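PDB 5ZB2: DNA repair protein RAD7, which takes part in global genome nucleotide excision repair of nontranscribing DNA within the global genome repair complex, this chain being the protein's Elc1-bound leucine-rich repeat part. Local coordinates for residues A[127-132]-A[154-159]; A[132-137]-A[160-165]; A[197-202]-A[228-233]. One frame throughout, in Å; residues are numbered along the deposited sequence.

Contact 1: residues A[127-132]-A[154-159]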
ATOM      1  N   ASN A 127       8.924 -15.074 -12.351  1.00 43.30           N
ATOM      2  CA  ASN A 127       9.773 -15.242 -13.526  1.00 43.55           C
ATOM      3  C   ASN A 127      10.906 -14.224 -13.598  1.00 43.24           C
ATOM      4  O   ASN A 127      11.661 -14.228 -14.575  1.00 43.32           O
ATOM      5  CB  ASN A 127       8.933 -15.140 -14.802  1.00 44.83           C
ATOM      6  CG  ASN A 127       7.849 -16.194 -14.879  1.00 49.12           C
ATOM      7  OD1 ASN A 127       8.072 -17.355 -14.535  1.00 46.72           O
ATOM      8  ND2 ASN A 127       6.666 -15.795 -15.336  1.00 52.11           N
ATOM      9  N   LEU A 128      11.040 -13.352 -12.599  1.00 41.58           N
ATOM     10  CA  LEU A 128      12.065 -12.318 -12.649  1.00 40.36           C
ATOM     11  C   LEU A 128      13.454 -12.941 -12.614  1.00 39.90           C
ATOM     12  O   LEU A 128      13.770 -13.734 -11.723  1.00 39.57           O
ATOM     13  CB  LEU A 128      11.893 -11.349 -11.478  1.00 38.73           C
ATOM     14  CG  LEU A 128      12.882 -10.186 -11.412  1.00 39.22           C
ATOM     15  CD1 LEU A 128      12.781  -9.317 -12.657  1.00 38.23           C
ATOM     16  CD2 LEU A 128      12.651  -9.355 -10.151  1.00 38.80           C
ATOM     17  N   LYS A 129      14.285 -12.572 -13.592  1.00 39.20           N
ATOM     18  CA  LYS A 129      15.674 -13.013 -13.643  1.00 42.08           C
ATOM     19  C   LYS A 129      16.662 -11.875 -13.857  1.00 40.68           C
ATOM     20  O   LYS A 129      17.870 -12.108 -13.740  1.00 40.35           O
ATOM     21  CB  LYS A 129      15.868 -14.054 -14.759  1.00 42.99           C
ATOM     22  CG  LYS A 129      15.578 -13.522 -16.152  1.00 47.33           C
ATOM     23  CD  LYS A 129      15.636 -14.617 -17.204  1.00 56.52           C
ATOM     24  CE  LYS A 129      15.359 -14.052 -18.594  1.00 64.65           C
ATOM     25  NZ  LYS A 129      15.468 -15.085 -19.661  1.00 81.13           N
ATOM     26  N   SER A 130      16.195 -10.662 -14.157  1.00 38.06           N
ATOM     27  CA  SER A 130      17.066  -9.521 -14.418  1.00 39.92           C
ATOM     28  C   SER A 130      16.500  -8.281 -13.742  1.00 38.85           C
ATOM     29  O   SER A 130      15.339  -7.926 -13.965  1.00 37.61           O
ATOM     30  CB  SER A 130      17.202  -9.275 -15.923  1.00 40.44           C
ATOM     31  OG  SER A 130      17.797  -8.018 -16.184  1.00 40.76           O
ATOM     32  N   LEU A 131      17.323  -7.618 -12.928  1.00 37.14           N
ATOM     33  CA  LEU A 131      16.909  -6.400 -12.237  1.00 34.86           C
ATOM     34  C   LEU A 131      18.016  -5.361 -12.345  1.00 35.53           C
ATOM     35  O   LEU A 131      19.163  -5.632 -11.972  1.00 35.19           O
ATOM     36  CB  LEU A 131      16.582  -6.680 -10.765  1.00 36.52           C
ATOM     37  CG  LEU A 131      15.915  -5.539  -9.985  1.00 34.53           C
ATOM     38  CD1 LEU A 131      14.563  -5.164 -10.581  1.00 33.90           C
ATOM     39  CD2 LEU A 131      15.758  -5.903  -8.514  1.00 35.96           C
ATOM     40  N   ASN A 132      17.664  -4.176 -12.848  1.00 35.24           N
ATOM     41  CA  ASN A 132      18.573  -3.040 -12.962  1.00 34.91           C
ATOM     42  C   ASN A 132      17.997  -1.885 -12.154  1.00 32.62           C
ATOM     43  O   ASN A 132      16.884  -1.425 -12.432  1.00 31.76           O
ATOM     44  CB  ASN A 132      18.761  -2.643 -14.429  1.00 35.58           C
ATOM     45  CG  ASN A 132      19.835  -1.582 -14.629  1.00 39.82           C
ATOM     46  OD1 ASN A 132      20.075  -0.740 -13.762  1.00 35.90           O
ATOM     47  ND2 ASN A 132      20.485  -1.619 -15.787  1.00 39.27           N
ATOM     48  N   ARG A 154      18.033 -17.600  -8.935  1.00 48.78           N
ATOM     49  CA  ARG A 154      17.141 -17.046  -9.946  1.00 48.71           C
ATOM     50  C   ARG A 154      17.719 -15.842 -10.671  1.00 45.57           C
ATOM     51  O   ARG A 154      17.350 -15.591 -11.819  1.00 43.57           O
ATOM     52  CB  ARG A 154      15.811 -16.622  -9.308  1.00 49.97           C
ATOM     53  CG  ARG A 154      15.074 -17.719  -8.551  1.00 57.13           C
ATOM     54  CD  ARG A 154      14.069 -17.117  -7.571  1.00 51.89           C
ATOM     55  NE  ARG A 154      13.225 -16.104  -8.204  1.00 49.56           N
ATOM     56  CZ  ARG A 154      12.485 -15.218  -7.544  1.00 48.69           C
ATOM     57  NH1 ARG A 154      12.477 -15.204  -6.216  1.00 49.00           N
ATOM     58  NH2 ARG A 154      11.753 -14.339  -8.214  1.00 48.55           N
ATOM     59  N   LEU A 155      18.608 -15.092 -10.026  1.00 44.46           N
ATOM     60  CA  LEU A 155      19.076 -13.812 -10.543  1.00 43.26           C
ATOM     61  C   LEU A 155      20.231 -14.048 -11.512  1.00 42.80           C
ATOM     62  O   LEU A 155      21.324 -14.451 -11.105  1.00 43.05           O
ATOM     63  CB  LEU A 155      19.500 -12.908  -9.388  1.00 44.54           C
ATOM     64  CG  LEU A 155      19.735 -11.434  -9.697  1.00 42.89           C
ATOM     65  CD1 LEU A 155      18.472 -10.778 -10.240  1.00 40.12           C
ATOM     66  CD2 LEU A 155      20.210 -10.727  -8.439  1.00 41.67           C
ATOM     67  N   GLU A 156      19.985 -13.794 -12.799  1.00 41.00           N
ATOM     68  CA  GLU A 156      21.008 -13.918 -13.829  1.00 41.43           C
ATOM     69  C   GLU A 156      21.643 -12.587 -14.209  1.00 38.92           C
ATOM     70  O   GLU A 156      22.742 -12.585 -14.775  1.00 37.62           O
ATOM     71  CB  GLU A 156      20.411 -14.558 -15.089  1.00 42.51           C
ATOM     72  CG  GLU A 156      19.884 -15.969 -14.875  1.00 47.18           C
ATOM     73  CD  GLU A 156      19.041 -16.468 -16.036  1.00 49.05           C
ATOM     74  OE1 GLU A 156      18.315 -17.467 -15.853  1.00 54.72           O
ATOM     75  OE2 GLU A 156      19.095 -15.862 -17.126  1.00 50.61           O
ATOM     76  N   GLU A 157      20.988 -11.467 -13.913  1.00 37.44           N
ATOM     77  CA  GLU A 157      21.470 -10.151 -14.315  1.00 38.27           C
ATOM     78  C   GLU A 157      21.159  -9.158 -13.207  1.00 38.09           C
ATOM     79  O   GLU A 157      19.998  -9.010 -12.812  1.00 36.03           O
ATOM     80  CB  GLU A 157      20.826  -9.712 -15.634  1.00 38.37           C
ATOM     81  CG  GLU A 157      21.280  -8.360 -16.126  1.00 40.11           C
ATOM     82  CD  GLU A 157      20.898  -8.109 -17.572  1.00 44.20           C
ATOM     83  OE1 GLU A 157      19.697  -8.216 -17.899  1.00 44.40           O
ATOM     84  OE2 GLU A 157      21.801  -7.815 -18.384  1.00 49.60           O
ATOM     85  N   PHE A 158      22.190  -8.483 -12.703  1.00 36.56           N
ATOM     86  CA  PHE A 158      22.016  -7.496 -11.645  1.00 36.82           C
ATOM     87  C   PHE A 158      22.931  -6.313 -11.913  1.00 37.10           C
ATOM     88  O   PHE A 158      24.153  -6.477 -12.001  1.00 34.61           O
ATOM     89  CB  PHE A 158      22.305  -8.100 -10.267  1.00 35.66           C
ATOM     90  CG  PHE A 158      21.997  -7.172  -9.123  1.00 34.84           C
ATOM     91  CD1 PHE A 158      20.685  -6.858  -8.801  1.00 35.33           C
ATOM     92  CD2 PHE A 158      23.018  -6.612  -8.373  1.00 34.62           C
ATOM     93  CE1 PHE A 158      20.395  -6.003  -7.754  1.00 34.00           C
ATOM     94  CE2 PHE A 158      22.733  -5.752  -7.319  1.00 33.18           C
ATOM     95  CZ  PHE A 158      21.420  -5.453  -7.011  1.00 33.05           C
ATOM     96  N   HIS A 159      22.331  -5.132 -12.058  1.00 35.48           N
ATOM     97  CA  HIS A 159      23.050  -3.869 -12.157  1.00 36.77           C
ATOM     98  C   HIS A 159      22.488  -2.923 -11.107  1.00 35.76           C
ATOM     99  O   HIS A 159      21.272  -2.711 -11.051  1.00 35.18           O
ATOM    100  CB  HIS A 159      22.909  -3.246 -13.552  1.00 37.54           C
ATOM    101  CG  HIS A 159      23.482  -4.084 -14.652  1.00 44.71           C
ATOM    102  ND1 HIS A 159      24.480  -3.632 -15.490  1.00 41.39           N
ATOM    103  CD2 HIS A 159      23.199  -5.347 -15.053  1.00 43.47           C
ATOM    104  CE1 HIS A 159      24.787  -4.579 -16.357  1.00 42.32           C
ATOM    105  NE2 HIS A 159      24.025  -5.631 -16.114  1.00 41.43           N
TER
HETATM  106  O   HOH W   1      12.592 -15.830 -10.740  1.00 49.38           O

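Contact 2: residues A[132-137]-A[160-165]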
ATOM      1  N   ASN A 132      17.664  -4.176 -12.848  1.00 35.24           N
ATOM      2  CA  ASN A 132      18.573  -3.040 -12.962  1.00 34.91           C
ATOM      3  C   ASN A 132      17.997  -1.885 -12.154  1.00 32.62           C
ATOM      4  O   ASN A 132      16.884  -1.425 -12.432  1.00 31.76           O
ATOM      5  CB  ASN A 132      18.761  -2.643 -14.429  1.00 35.58           C
ATOM      6  CG  ASN A 132      19.835  -1.582 -14.629  1.00 39.82           C
ATOM      7  OD1 ASN A 132      20.075  -0.740 -13.762  1.00 35.90           O
ATOM      8  ND2 ASN A 132      20.485  -1.619 -15.787  1.00 39.27           N
ATOM      9  N   LEU A 133      18.744  -1.425 -11.151  1.00 30.92           N
ATOM     10  CA  LEU A 133      18.299  -0.359 -10.261  1.00 34.63           C
ATOM     11  C   LEU A 133      19.335   0.755 -10.236  1.00 34.48           C
ATOM     12  O   LEU A 133      20.523   0.498 -10.012  1.00 35.13           O
ATOM     13  CB  LEU A 133      18.071  -0.883  -8.839  1.00 31.67           C
ATOM     14  CG  LEU A 133      17.103  -2.054  -8.655  1.00 32.73           C
ATOM     15  CD1 LEU A 133      17.087  -2.493  -7.196  1.00 36.07           C
ATOM     16  CD2 LEU A 133      15.700  -1.698  -9.119  1.00 30.00           C
ATOM     17  N   ASP A 134      18.871   1.986 -10.432  1.00 32.34           N
ATOM     18  CA  ASP A 134      19.733   3.159 -10.408  1.00 34.24           C
ATOM     19  C   ASP A 134      19.200   4.155  -9.380  1.00 33.25           C
ATOM     20  O   ASP A 134      18.169   4.793  -9.599  1.00 30.88           O
ATOM     21  CB  ASP A 134      19.793   3.809 -11.790  1.00 36.21           C
ATOM     22  CG  ASP A 134      20.672   5.044 -11.815  1.00 40.64           C
ATOM     23  OD1 ASP A 134      21.435   5.252 -10.849  1.00 35.98           O
ATOM     24  OD2 ASP A 134      20.600   5.806 -12.802  1.00 57.72           O
ATOM     25  N   GLY A 135      19.882   4.270  -8.270  1.00 32.55           N
ATOM     26  CA  GLY A 135      19.482   5.164  -7.231  1.00 32.32           C
ATOM     27  C   GLY A 135      18.605   4.641  -6.118  1.00 32.00           C
ATOM     28  O   GLY A 135      17.899   5.417  -5.562  1.00 31.55           O
ATOM     29  N   PRO A 136      18.633   3.363  -5.783  1.00 31.48           N
ATOM     30  CA  PRO A 136      17.807   2.885  -4.664  1.00 30.90           C
ATOM     31  C   PRO A 136      18.496   3.199  -3.345  1.00 31.93           C
ATOM     32  O   PRO A 136      18.968   2.281  -2.674  1.00 30.54           O
ATOM     33  CB  PRO A 136      17.734   1.377  -4.898  1.00 32.57           C
ATOM     34  CG  PRO A 136      18.971   1.052  -5.664  1.00 31.82           C
ATOM     35  CD  PRO A 136      19.273   2.255  -6.514  1.00 32.03           C
ATOM     36  N   PHE A 137      18.575   4.477  -2.984  1.00 31.23           N
ATOM     37  CA  PHE A 137      19.398   4.887  -1.848  1.00 33.80           C
ATOM     38  C   PHE A 137      18.763   4.561  -0.497  1.00 31.97           C
ATOM     39  O   PHE A 137      19.431   4.724   0.529  1.00 31.88           O
ATOM     40  CB  PHE A 137      19.711   6.387  -1.926  1.00 32.57           C
ATOM     41  CG  PHE A 137      18.517   7.286  -1.729  1.00 32.73           C
ATOM     42  CD1 PHE A 137      17.736   7.668  -2.809  1.00 32.19           C
ATOM     43  CD2 PHE A 137      18.198   7.777  -0.473  1.00 33.24           C
ATOM     44  CE1 PHE A 137      16.648   8.505  -2.638  1.00 34.78           C
ATOM     45  CE2 PHE A 137      17.107   8.621  -0.293  1.00 34.71           C
ATOM     46  CZ  PHE A 137      16.334   8.983  -1.379  1.00 33.95           C
ATOM     47  N   ILE A 160      23.366  -2.371 -10.269  1.00 34.00           N
ATOM     48  CA  ILE A 160      22.979  -1.379  -9.273  1.00 34.62           C
ATOM     49  C   ILE A 160      23.918  -0.184  -9.377  1.00 36.30           C
ATOM     50  O   ILE A 160      25.119  -0.342  -9.623  1.00 34.72           O
ATOM     51  CB  ILE A 160      22.983  -1.962  -7.844  1.00 36.06           C
ATOM     52  CG1 ILE A 160      22.619  -0.864  -6.837  1.00 36.44           C
ATOM     53  CG2 ILE A 160      24.335  -2.591  -7.523  1.00 34.03           C
ATOM     54  CD1 ILE A 160      22.294  -1.381  -5.468  1.00 37.15           C
ATOM     55  N   SER A 161      23.371   1.015  -9.173  1.00 33.08           N
ATOM     56  CA  SER A 161      24.139   2.239  -9.337  1.00 35.28           C
ATOM     57  C   SER A 161      23.673   3.290  -8.337  1.00 33.28           C
ATOM     58  O   SER A 161      22.532   3.273  -7.868  1.00 31.45           O
ATOM     59  CB  SER A 161      24.011   2.790 -10.763  1.00 36.54           C
ATOM     60  OG  SER A 161      24.334   1.803 -11.725  1.00 45.53           O
ATOM     61  N   ASN A 162      24.587   4.209  -8.017  1.00 30.55           N
ATOM     62  CA  ASN A 162      24.278   5.447  -7.299  1.00 35.17           C
ATOM     63  C   ASN A 162      23.643   5.184  -5.929  1.00 33.87           C
ATOM     64  O   ASN A 162      22.520   5.605  -5.642  1.00 31.08           O
ATOM     65  CB  ASN A 162      23.378   6.346  -8.153  1.00 33.24           C
ATOM     66  CG  ASN A 162      24.147   7.064  -9.237  1.00 34.69           C
ATOM     67  OD1 ASN A 162      25.184   7.666  -8.975  1.00 32.73           O
ATOM     68  ND2 ASN A 162      23.651   6.993 -10.465  1.00 36.16           N
ATOM     69  N   THR A 163      24.402   4.508  -5.067  1.00 31.89           N
ATOM     70  CA  THR A 163      24.013   4.364  -3.665  1.00 32.47           C
ATOM     71  C   THR A 163      25.233   3.951  -2.860  1.00 32.71           C
ATOM     72  O   THR A 163      25.882   2.957  -3.196  1.00 31.46           O
ATOM     73  CB  THR A 163      22.892   3.339  -3.496  1.00 33.10           C
ATOM     74  OG1 THR A 163      22.657   3.122  -2.100  1.00 34.21           O
ATOM     75  CG2 THR A 163      23.248   2.009  -4.163  1.00 32.47           C
ATOM     76  N   HIS A 164      25.548   4.702  -1.803  1.00 30.36           N
ATOM     77  CA  HIS A 164      26.670   4.360  -0.942  1.00 33.49           C
ATOM     78  C   HIS A 164      26.276   3.382   0.160  1.00 30.95           C
ATOM     79  O   HIS A 164      27.119   3.036   0.993  1.00 31.12           O
ATOM     80  CB  HIS A 164      27.301   5.626  -0.335  1.00 35.98           C
ATOM     81  CG  HIS A 164      26.420   6.365   0.625  1.00 36.88           C
ATOM     82  ND1 HIS A 164      25.935   5.801   1.787  1.00 36.25           N
ATOM     83  CD2 HIS A 164      25.970   7.643   0.613  1.00 37.02           C
ATOM     84  CE1 HIS A 164      25.208   6.692   2.437  1.00 37.56           C
ATOM     85  NE2 HIS A 164      25.213   7.817   1.746  1.00 37.78           N
ATOM     86  N   ARG A 165      25.026   2.919   0.169  1.00 31.23           N
ATOM     87  CA  ARG A 165      24.563   1.930   1.131  1.00 34.76           C
ATOM     88  C   ARG A 165      24.642   0.506   0.595  1.00 31.67           C
ATOM     89  O   ARG A 165      24.287  -0.431   1.315  1.00 32.34           O
ATOM     90  CB  ARG A 165      23.126   2.246   1.564  1.00 33.22           C
ATOM     91  CG  ARG A 165      23.031   3.396   2.559  1.00 36.25           C
ATOM     92  CD  ARG A 165      21.590   3.802   2.836  1.00 32.58           C
ATOM     93  NE  ARG A 165      21.510   4.868   3.827  1.00 34.52           N
ATOM     94  CZ  ARG A 165      20.482   5.706   3.955  1.00 32.83           C
ATOM     95  NH1 ARG A 165      19.435   5.622   3.144  1.00 32.34           N
ATOM     96  NH2 ARG A 165      20.509   6.648   4.887  1.00 33.72           N
TER
HETATM   97  O   HOH W   2      22.440   0.194 -12.301  1.00 36.84           O
HETATM   98  O   HOH W   3      20.927   1.146  -1.373  1.00 32.47           O

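Contact 3: residues A[197-202]-A[228-233]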
ATOM      1  N   ALA A 197      38.090  -7.423  -6.004  1.00 36.67           N
ATOM      2  CA  ALA A 197      38.925  -8.606  -6.157  1.00 39.57           C
ATOM      3  C   ALA A 197      38.149  -9.905  -5.981  1.00 39.74           C
ATOM      4  O   ALA A 197      38.656 -10.966  -6.356  1.00 42.73           O
ATOM      5  CB  ALA A 197      40.078  -8.552  -5.155  1.00 39.10           C
ATOM      6  N   LEU A 198      36.943  -9.856  -5.414  1.00 38.17           N
ATOM      7  CA  LEU A 198      36.150 -11.069  -5.240  1.00 40.89           C
ATOM      8  C   LEU A 198      35.479 -11.527  -6.529  1.00 40.11           C
ATOM      9  O   LEU A 198      35.047 -12.683  -6.604  1.00 38.68           O
ATOM     10  CB  LEU A 198      35.075 -10.854  -4.168  1.00 39.93           C
ATOM     11  CG  LEU A 198      35.562 -10.541  -2.752  1.00 46.67           C
ATOM     12  CD1 LEU A 198      34.389 -10.210  -1.845  1.00 46.05           C
ATOM     13  CD2 LEU A 198      36.363 -11.703  -2.180  1.00 49.60           C
ATOM     14  N   LEU A 199      35.379 -10.660  -7.538  1.00 38.19           N
ATOM     15  CA  LEU A 199      34.634 -11.022  -8.744  1.00 38.25           C
ATOM     16  C   LEU A 199      35.214 -12.242  -9.448  1.00 37.42           C
ATOM     17  O   LEU A 199      34.434 -13.129  -9.832  1.00 37.23           O
ATOM     18  CB  LEU A 199      34.554  -9.818  -9.691  1.00 37.93           C
ATOM     19  CG  LEU A 199      33.870  -8.540  -9.166  1.00 38.11           C
ATOM     20  CD1 LEU A 199      33.709  -7.519 -10.285  1.00 37.20           C
ATOM     21  CD2 LEU A 199      32.521  -8.825  -8.523  1.00 38.01           C
ATOM     22  N   PRO A 200      36.529 -12.364  -9.656  1.00 38.95           N
ATOM     23  CA  PRO A 200      37.036 -13.560 -10.356  1.00 41.18           C
ATOM     24  C   PRO A 200      36.710 -14.863  -9.645  1.00 40.94           C
ATOM     25  O   PRO A 200      36.588 -15.900 -10.307  1.00 44.08           O
ATOM     26  CB  PRO A 200      38.553 -13.317 -10.426  1.00 39.98           C
ATOM     27  CG  PRO A 200      38.725 -11.852 -10.251  1.00 38.86           C
ATOM     28  CD  PRO A 200      37.611 -11.415  -9.343  1.00 38.68           C
ATOM     29  N   GLN A 201      36.549 -14.841  -8.319  1.00 42.71           N
ATOM     30  CA  GLN A 201      36.240 -16.067  -7.588  1.00 43.37           C
ATOM     31  C   GLN A 201      34.835 -16.569  -7.897  1.00 43.27           C
ATOM     32  O   GLN A 201      34.623 -17.779  -8.051  1.00 41.65           O
ATOM     33  CB  GLN A 201      36.376 -15.835  -6.082  1.00 44.65           C
ATOM     34  CG  GLN A 201      37.735 -15.347  -5.633  1.00 48.68           C
ATOM     35  CD  GLN A 201      37.865 -15.326  -4.125  1.00 51.74           C
ATOM     36  OE1 GLN A 201      37.172 -16.062  -3.419  1.00 53.52           O
ATOM     37  NE2 GLN A 201      38.750 -14.478  -3.620  1.00 54.23           N
ATOM     38  N   TYR A 202      33.860 -15.662  -7.980  1.00 38.48           N
ATOM     39  CA  TYR A 202      32.456 -16.053  -7.963  1.00 38.63           C
ATOM     40  C   TYR A 202      31.792 -16.057  -9.331  1.00 39.49           C
ATOM     41  O   TYR A 202      30.791 -16.759  -9.507  1.00 39.86           O
ATOM     42  CB  TYR A 202      31.666 -15.122  -7.040  1.00 39.77           C
ATOM     43  CG  TYR A 202      31.925 -15.352  -5.570  1.00 40.27           C
ATOM     44  CD1 TYR A 202      31.203 -16.302  -4.859  1.00 40.43           C
ATOM     45  CD2 TYR A 202      32.877 -14.607  -4.888  1.00 39.90           C
ATOM     46  CE1 TYR A 202      31.430 -16.515  -3.519  1.00 40.67           C
ATOM     47  CE2 TYR A 202      33.111 -14.814  -3.543  1.00 42.69           C
ATOM     48  CZ  TYR A 202      32.382 -15.768  -2.863  1.00 42.66           C
ATOM     49  OH  TYR A 202      32.604 -15.979  -1.522  1.00 46.68           O
ATOM     50  N   ILE A 228      42.598  -8.652 -15.261  1.00 34.54           N
ATOM     51  CA  ILE A 228      43.196  -9.758 -16.006  1.00 37.57           C
ATOM     52  C   ILE A 228      42.617 -11.083 -15.529  1.00 36.33           C
ATOM     53  O   ILE A 228      42.159 -11.902 -16.332  1.00 36.36           O
ATOM     54  CB  ILE A 228      44.728  -9.727 -15.877  1.00 37.04           C
ATOM     55  CG1 ILE A 228      45.281  -8.498 -16.599  1.00 36.32           C
ATOM     56  CG2 ILE A 228      45.351 -11.009 -16.450  1.00 36.05           C
ATOM     57  CD1 ILE A 228      46.722  -8.185 -16.262  1.00 36.78           C
ATOM     58  N   ASN A 229      42.626 -11.309 -14.214  1.00 37.49           N
ATOM     59  CA  ASN A 229      42.066 -12.545 -13.674  1.00 39.12           C
ATOM     60  C   ASN A 229      40.602 -12.698 -14.063  1.00 38.84           C
ATOM     61  O   ASN A 229      40.150 -13.799 -14.397  1.00 38.27           O
ATOM     62  CB  ASN A 229      42.229 -12.575 -12.155  1.00 39.57           C
ATOM     63  CG  ASN A 229      43.682 -12.705 -11.733  1.00 44.44           C
ATOM     64  OD1 ASN A 229      44.541 -13.043 -12.545  1.00 40.18           O
ATOM     65  ND2 ASN A 229      43.962 -12.439 -10.464  1.00 46.42           N
ATOM     66  N   LEU A 230      39.846 -11.598 -14.041  1.00 37.67           N
ATOM     67  CA  LEU A 230      38.445 -11.664 -14.442  1.00 38.57           C
ATOM     68  C   LEU A 230      38.314 -12.023 -15.918  1.00 38.89           C
ATOM     69  O   LEU A 230      37.476 -12.852 -16.292  1.00 39.41           O
ATOM     70  CB  LEU A 230      37.763 -10.331 -14.143  1.00 39.58           C
ATOM     71  CG  LEU A 230      36.237 -10.292 -14.166  1.00 41.58           C
ATOM     72  CD1 LEU A 230      35.639 -11.288 -13.184  1.00 40.44           C
ATOM     73  CD2 LEU A 230      35.774  -8.882 -13.845  1.00 42.13           C
ATOM     74  N   LEU A 231      39.140 -11.414 -16.774  1.00 37.49           N
ATOM     75  CA  LEU A 231      39.095 -11.736 -18.195  1.00 37.76           C
ATOM     76  C   LEU A 231      39.484 -13.186 -18.451  1.00 38.58           C
ATOM     77  O   LEU A 231      38.950 -13.816 -19.370  1.00 35.74           O
ATOM     78  CB  LEU A 231      40.008 -10.794 -18.980  1.00 36.96           C
ATOM     79  CG  LEU A 231      39.531  -9.345 -19.111  1.00 38.13           C
ATOM     80  CD1 LEU A 231      40.599  -8.485 -19.772  1.00 35.94           C
ATOM     81  CD2 LEU A 231      38.228  -9.271 -19.897  1.00 38.30           C
ATOM     82  N   GLY A 232      40.405 -13.733 -17.656  1.00 38.98           N
ATOM     83  CA  GLY A 232      40.738 -15.140 -17.767  1.00 39.77           C
ATOM     84  C   GLY A 232      39.561 -16.053 -17.508  1.00 41.81           C
ATOM     85  O   GLY A 232      39.607 -17.232 -17.873  1.00 42.53           O
ATOM     86  N   GLN A 233      38.503 -15.533 -16.886  1.00 44.71           N
ATOM     87  CA  GLN A 233      37.299 -16.295 -16.587  1.00 46.49           C
ATOM     88  C   GLN A 233      36.200 -16.085 -17.624  1.00 45.91           C
ATOM     89  O   GLN A 233      35.627 -17.058 -18.125  1.00 46.07           O
ATOM     90  CB  GLN A 233      36.787 -15.907 -15.193  1.00 49.71           C
ATOM     91  CG  GLN A 233      35.579 -16.692 -14.716  1.00 61.00           C
ATOM     92  CD  GLN A 233      35.901 -18.146 -14.440  1.00 68.59           C
ATOM     93  OE1 GLN A 233      35.490 -19.040 -15.183  1.00 67.81           O
ATOM     94  NE2 GLN A 233      36.639 -18.391 -13.364  1.00 87.72           N
TER

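Contact 1: residues A[127-132]-A[154-159]
Strands 130-132 and 157-159 run side by side in the same direction, their axes 4.8 Å apart and 6° from parallel, with S130, L131 and N132 facing E157, F158 and H159. L131 works both ways along the ladder: its N donates to E157 O at 3.0 Å, and its O takes the N-H of H159. Just ahead of the strands, K129 O is gripped twice, by E156 N at 2.9 Å and by E157 N at 3.2 Å. On the face carrying S130 and N132, S130 OG donates to E157 OE1 over a short 2.6 Å, meeting the carboxylate on its anti side and slightly out of plane. The other oxygen, OE2, is taken by S184 OG, which also bonds H159 NE2, so the polar row carries on to the next strand. Beside it the N132 amide lies across H159, CG 3.7 Å from H159 CB and the two planes 20° apart, while N132 OD1 turns to Q108. This is leucine-rich repeat architecture: polar residues line the concave strand surface, and L131 and F158 point the other way, against F147 of helix 141-150, F158 adding an edge-to-face contact with F148. At the outer end R154 bends at chi3 (49°), bringing NE within 2.6 Å of a water that sits in plane at the guanidinium edge and donates to L128 O. R154 NH1 bonds A122 O and I150 O, fixing the group's rotation. K129, by contrast, only crosses E156 obliquely, its CD 3.7 Å from E156 OE2 and its NZ too far off for a salt bridge.

Contact 2: residues A[132-137]-A[160-165]
The parallel pairing carries on through L133 with I160 and D134 with S161, then the backbones turn off: S161 N reaches L133 O in a weak bond, and G135 N donates to S161 O at 2.9 Å. With CG anti to the backbone N (chi1 180°), the D134 carboxylate lies alongside the N162 amide, pointing the same way and nearly coplanar with it. N162 ND2 gives a nearly straight 2.8 Å bond to the syn lone pair of D134 OD1. Without the carboxylate, as with an alanine here, the N162 amide is likely to lose its acceptor and be free to turn. A water accepts a hydrogen bond from S161 OG and donates to L133 O and N132 OD1. These are the strand ends of a leucine-rich repeat, where the apolar side faces the helices: P136, centre of an inverse gamma turn, sets CG 4.1 Å from I160 CD1, and W144 of helix 141-150 touches both as well as L133. Further on, another water bridges P136 O and T163 OG1, the latter also accepting from R165 N in an ST turn. The extended R165 side chain brings NH1 to F137 O at 2.8 Å.

Contact 3: residues A[197-202]-A[228-233]
Q233 N bonds L230 O at 2.9 Å inside helix 224-234, and both residues reach across to P200 on the short helix 199-202. Nothing polar answers that bond between the helices. The nearest polar approach is Q233 NE2 to P200 O at 3.9 Å, longer than a hydrogen bond, made by a glutamine chain bent at chi2 (68°) that swings its amide toward P200 O. The apolar work falls to L230. Its CG lies anti to the backbone N (chi1 -165°), which carries CD1 over to L199 and P200. There CD1 rests 3.8 Å from P200 N, a nitrogen that bears no hydrogen and so can lie against a methyl without losing a donor. The same methyl stands 3.9 Å from L199 CB, tucking into the corner where the two residues join. The proline ring in turn lies against helix 224-234: P200 CG meets N229 CB at 4.1 Å, carbon to carbon, and comes within 4.0 Å of L230 N. In the solenoid of leucine-rich repeats these two helices are neighbours on the convex side, and beneath them L199 packs on I213 and L230 on L211, both of strand 210-214, the leucines thus joining the helix layer to the strand layer. With about 214 Å² buried and only van der Waals contacts bridging the segments, the fit of P200 against L230 and N229 depends on shape, and no directional bond between them fixes how the two helices sit.

How the contacts relate
After the long N-terminal helix 8-41, the chain enters the repeats, and contacts 1 and 2 come first. Each closes a loop that runs from strand 130-134 through helix 141-150 to strand 157-161. Their segments alternate along the sequence, so the two loops cross. N132 belongs to both, and H159 O of contact 1 lies 2.8 Å from L133 N of contact 2, a probable hydrogen bond that would carry the ladder from one contact into the other. Contact 3 follows in series, closing a loop from helix 199-202 through strand 210-214 to helix 224-234. Its centre is about 20 Å from that of contact 1 and about 23 Å from that of contact 2. It joins helices on the convex side, whereas the others join strands of the concave face.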